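Local coordinates for fructose-bisphosphate aldolase class I (Thermoproteus tenax, PDB 1W8S), which is a class I aldolase of the DeoC/LacD family, an enzyme built on a TIM-barrel fold, at residues Y69-N80 with A101-T112. The protein carries 2 engineered substitutions. Numbering follows the deposited sequence. Where two conformers were deposited one is given.
Sequences YDGSVPLILKLN and AVSLGASAVGYT
Strands 75-78 and 108-112 run side by side as parallel neighbours in the TIM barrel of this aldolase, their axes 4.3 Å apart at closest and inclined at 34°. Backbone bonds alternate across them: Ser107 N to Leu75 O, Leu77 N to Ala108 O (3.0 Å), Gly110 N to Leu77 O and Leu79 N to Gly110 O, the last nearly straight at 174°. Ile76, Lys78 and Ala108 share one face of the sheet. On the other, Leu77 lays CG against Ala101 CB (3.8 Å) and its CB against Ala106 CB, joining the strand to the end of helix 98-103, which Gly105 closes with a Schellman motif. Leu79 CD1 packs on Val109 CB at 3.7 Å. At the N-terminal end of the strands one water joins Tyr69 OH, Leu75 N, Gly105 O and Ser107 OG, bridging the two segments. Lys78, its side chain about 6 Å from the bound 1,6-di-O-phosphono-beta-D-fructofuranose, bends at chi2 and chi4, bringing CE beside Thr112 OG1, a hydroxyl bonded to Glu144; Lys78 NZ donates to Asn80 O (3.1 Å) and only weakly to Asn80 OD1. Asn80 CG sits between the backbone N and the carbonyl carbon, which turns the amide over the Tyr111 ring, planes 12° apart and ND2 over the ring centre. Two bonds to Thr112 hold that amide flat: OD1 takes Thr112 N on an in-plane lone pair, and ND2 donates an N-H to an in-plane lone pair of Thr112 O at 2.8 Å.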
loop_
_atom_site.group_PDB
_atom_site.type_symbol
_atom_site.label_atom_id
_atom_site.label_comp_id
_atom_site.label_asym_id
_atom_site.label_seq_id
_atom_site.Cartn_x
_atom_site.Cartn_y
_atom_site.Cartn_z
ATOM N N TYR E 69 12.915 14.907 27.293
ATOM C CA TYR E 69 13.833 13.912 27.823
ATOM C C TYR E 69 15.165 14.547 28.106
ATOM O O TYR E 69 15.690 15.280 27.274
ATOM C CB TYR E 69 14.043 12.735 26.888
ATOM C CG TYR E 69 14.881 11.664 27.534
ATOM C CD1 TYR E 69 14.478 11.063 28.737
ATOM C CD2 TYR E 69 16.086 11.264 26.972
ATOM C CE1 TYR E 69 15.230 10.066 29.339
ATOM C CE2 TYR E 69 16.864 10.288 27.572
ATOM C CZ TYR E 69 16.439 9.669 28.734
ATOM O OH TYR E 69 17.258 8.695 29.267
ATOM N N ASP E 70 15.669 14.275 29.302
ATOM C CA ASP E 70 16.837 14.957 29.880
ATOM C C ASP E 70 17.929 13.969 30.320
ATOM O O ASP E 70 18.874 14.337 31.034
ATOM C CB ASP E 70 16.383 15.842 31.057
ATOM C CG ASP E 70 15.873 15.036 32.251
ATOM O OD1 ASP E 70 15.740 13.777 32.198
ATOM O OD2 ASP E 70 15.559 15.603 33.303
ATOM N N GLY E 71 17.795 12.709 29.923
ATOM C CA GLY E 71 18.811 11.703 30.209
ATOM C C GLY E 71 18.844 11.126 31.624
ATOM O O GLY E 71 19.691 10.287 31.910
ATOM N N SER E 72 17.889 11.495 32.473
ATOM C CA SER E 72 17.974 11.230 33.910
ATOM C C SER E 72 17.503 9.834 34.361
ATOM O O SER E 72 17.840 9.384 35.453
ATOM C CB SER E 72 17.203 12.305 34.671
ATOM O OG SER E 72 15.809 12.255 34.367
ATOM N N VAL E 73 16.705 9.189 33.526
ATOM C CA VAL E 73 16.203 7.838 33.741
ATOM C C VAL E 73 16.221 7.182 32.351
ATOM O O VAL E 73 15.872 7.836 31.385
ATOM C CB VAL E 73 14.745 7.917 34.252
ATOM C CG1 VAL E 73 14.136 6.568 34.379
ATOM C CG2 VAL E 73 14.724 8.578 35.616
ATOM N N PRO E 74 16.605 5.929 32.221
ATOM C CA PRO E 74 16.565 5.280 30.902
ATOM C C PRO E 74 15.217 5.397 30.174
ATOM O O PRO E 74 14.145 5.343 30.772
ATOM C CB PRO E 74 16.878 3.825 31.213
ATOM C CG PRO E 74 17.645 3.849 32.502
ATOM C CD PRO E 74 17.151 5.038 33.264
ATOM N N LEU E 75 15.288 5.563 28.864
ATOM C CA LEU E 75 14.118 5.848 28.046
ATOM C C LEU E 75 13.822 4.675 27.108
ATOM O O LEU E 75 14.717 4.187 26.449
ATOM C CB LEU E 75 14.385 7.098 27.224
ATOM C CG LEU E 75 13.459 7.384 26.048
ATOM C CD1 LEU E 75 12.066 7.688 26.527
ATOM C CD2 LEU E 75 14.023 8.532 25.228
ATOM N N ILE E 76 12.552 4.260 27.080
ATOM C CA ILE E 76 11.998 3.374 26.087
ATOM C C ILE E 76 11.152 4.270 25.196
ATOM O O ILE E 76 10.194 4.895 25.662
ATOM C CB ILE E 76 11.155 2.294 26.729
ATOM C CG1 ILE E 76 11.994 1.516 27.744
ATOM C CG2 ILE E 76 10.578 1.355 25.665
ATOM C CD1 ILE E 76 11.243 0.381 28.444
ATOM N N LEU E 77 11.557 4.393 23.937
ATOM C CA LEU E 77 10.828 5.184 22.938
ATOM C C LEU E 77 9.753 4.310 22.296
ATOM O O LEU E 77 10.033 3.310 21.613
ATOM C CB LEU E 77 11.788 5.744 21.919
ATOM C CG LEU E 77 11.442 6.928 21.039
ATOM C CD1 LEU E 77 10.069 6.843 20.471
ATOM C CD2 LEU E 77 11.575 8.182 21.850
ATOM N N LYS E 78 8.503 4.644 22.613
ATOM C CA LYS E 78 7.321 4.006 22.070
ATOM C C LYS E 78 7.126 4.497 20.642
ATOM O O LYS E 78 6.845 5.681 20.432
ATOM C CB LYS E 78 6.112 4.432 22.911
ATOM C CG LYS E 78 4.768 3.883 22.452
ATOM C CD LYS E 78 4.836 2.428 22.259
ATOM C CE LYS E 78 3.450 1.797 22.042
ATOM N NZ LYS E 78 2.497 2.656 21.381
ATOM N N LEU E 79 7.346 3.619 19.671
ATOM C CA LEU E 79 7.477 4.035 18.265
ATOM C C LEU E 79 6.150 4.259 17.561
ATOM O O LEU E 79 6.077 5.099 16.674
ATOM C CB LEU E 79 8.295 3.036 17.426
ATOM C CG LEU E 79 9.725 2.809 17.896
ATOM C CD1 LEU E 79 10.235 1.537 17.256
ATOM C CD2 LEU E 79 10.590 3.968 17.514
ATOM N N ASN E 80 5.123 3.492 17.912
ATOM C CA ASN E 80 3.848 3.616 17.235
ATOM C C ASN E 80 2.861 4.308 18.148
ATOM O O ASN E 80 3.228 4.765 19.213
ATOM C CB ASN E 80 3.309 2.309 16.605
ATOM C CG ASN E 80 3.200 1.122 17.563
ATOM O OD1 ASN E 80 3.692 1.149 18.690
ATOM N ND2 ASN E 80 2.601 0.037 17.066
ATOM N N ALA E 101 15.028 7.250 17.283
ATOM C CA ALA E 101 14.986 6.904 18.717
ATOM C C ALA E 101 16.375 6.937 19.364
ATOM O O ALA E 101 16.554 7.442 20.482
ATOM C CB ALA E 101 14.342 5.561 18.910
ATOM N N VAL E 102 17.353 6.375 18.654
ATOM C CA VAL E 102 18.716 6.444 19.069
ATOM C C VAL E 102 19.145 7.889 19.248
ATOM O O VAL E 102 19.685 8.244 20.306
ATOM C CB VAL E 102 19.632 5.718 18.083
ATOM C CG1 VAL E 102 21.088 6.023 18.388
ATOM C CG2 VAL E 102 19.359 4.211 18.199
ATOM N N SER E 103 18.860 8.733 18.254
ATOM C CA SER E 103 19.179 10.165 18.352
ATOM C C SER E 103 18.478 10.895 19.540
ATOM O O SER E 103 19.015 11.860 20.084
ATOM C CB SER E 103 18.867 10.891 17.035
ATOM O OG SER E 103 19.176 12.288 17.138
ATOM N N LEU E 104 17.322 10.387 19.939
ATOM C CA LEU E 104 16.509 10.933 21.018
ATOM C C LEU E 104 16.927 10.440 22.422
ATOM O O LEU E 104 16.369 10.884 23.439
ATOM C CB LEU E 104 15.026 10.640 20.717
ATOM C CG LEU E 104 14.414 11.475 19.588
ATOM C CD1 LEU E 104 13.021 11.037 19.283
ATOM C CD2 LEU E 104 14.438 12.957 19.905
ATOM N N GLY E 105 17.917 9.542 22.465
ATOM C CA GLY E 105 18.508 9.070 23.695
ATOM C C GLY E 105 17.890 7.809 24.251
ATOM O O GLY E 105 18.119 7.465 25.409
ATOM N N ALA E 106 17.128 7.115 23.432
ATOM C CA ALA E 106 16.483 5.864 23.833
ATOM C C ALA E 106 17.505 4.792 24.141
ATOM O O ALA E 106 18.506 4.699 23.459
ATOM C CB ALA E 106 15.554 5.378 22.727
ATOM N N SER E 107 17.235 3.991 25.177
ATOM C CA SER E 107 17.973 2.761 25.484
ATOM C C SER E 107 17.240 1.508 25.046
ATOM O O SER E 107 17.791 0.409 25.090
ATOM C CB SER E 107 18.179 2.627 26.993
ATOM O OG SER E 107 19.044 3.619 27.449
ATOM N N ALA E 108 15.976 1.663 24.698
ATOM C CA ALA E 108 15.193 0.616 24.047
ATOM C C ALA E 108 14.064 1.256 23.249
ATOM O O ALA E 108 13.790 2.471 23.364
ATOM C CB ALA E 108 14.624 -0.325 25.071
ATOM N N VAL E 109 13.417 0.435 22.436
ATOM C CA VAL E 109 12.238 0.845 21.689
ATOM C C VAL E 109 11.079 -0.069 21.998
ATOM O O VAL E 109 11.252 -1.264 22.305
ATOM C CB VAL E 109 12.458 0.923 20.158
ATOM C CG1 VAL E 109 13.388 2.094 19.809
ATOM C CG2 VAL E 109 12.980 -0.383 19.596
ATOM N N GLY E 110 9.897 0.506 21.917
ATOM C CA GLY E 110 8.648 -0.203 22.125
ATOM C C GLY E 110 7.748 -0.131 20.925
ATOM O O GLY E 110 7.707 0.850 20.194
ATOM N N TYR E 111 6.990 -1.189 20.717
ATOM C CA TYR E 111 6.062 -1.280 19.596
ATOM C C TYR E 111 4.839 -2.121 19.983
ATOM O O TYR E 111 4.976 -3.266 20.432
ATOM C CB TYR E 111 6.732 -1.865 18.343
ATOM C CG TYR E 111 5.915 -1.744 17.074
ATOM C CD1 TYR E 111 5.979 -0.604 16.300
ATOM C CD2 TYR E 111 5.084 -2.800 16.619
ATOM C CE1 TYR E 111 5.253 -0.498 15.104
ATOM C CE2 TYR E 111 4.353 -2.694 15.469
ATOM C CZ TYR E 111 4.415 -1.538 14.715
ATOM O OH TYR E 111 3.690 -1.467 13.557
ATOM N N THR E 112 3.667 -1.531 19.833
ATOM C CA THR E 112 2.403 -2.229 20.105
ATOM C C THR E 112 1.921 -3.062 18.943
ATOM O O THR E 112 1.932 -2.610 17.778
ATOM C CB THR E 112 1.329 -1.213 20.516
ATOM O OG1 THR E 112 1.731 -0.600 21.742
ATOM C CG2 THR E 112 0.032 -1.915 20.868
HETATM O O HOH W 1 17.997 6.049 27.664
#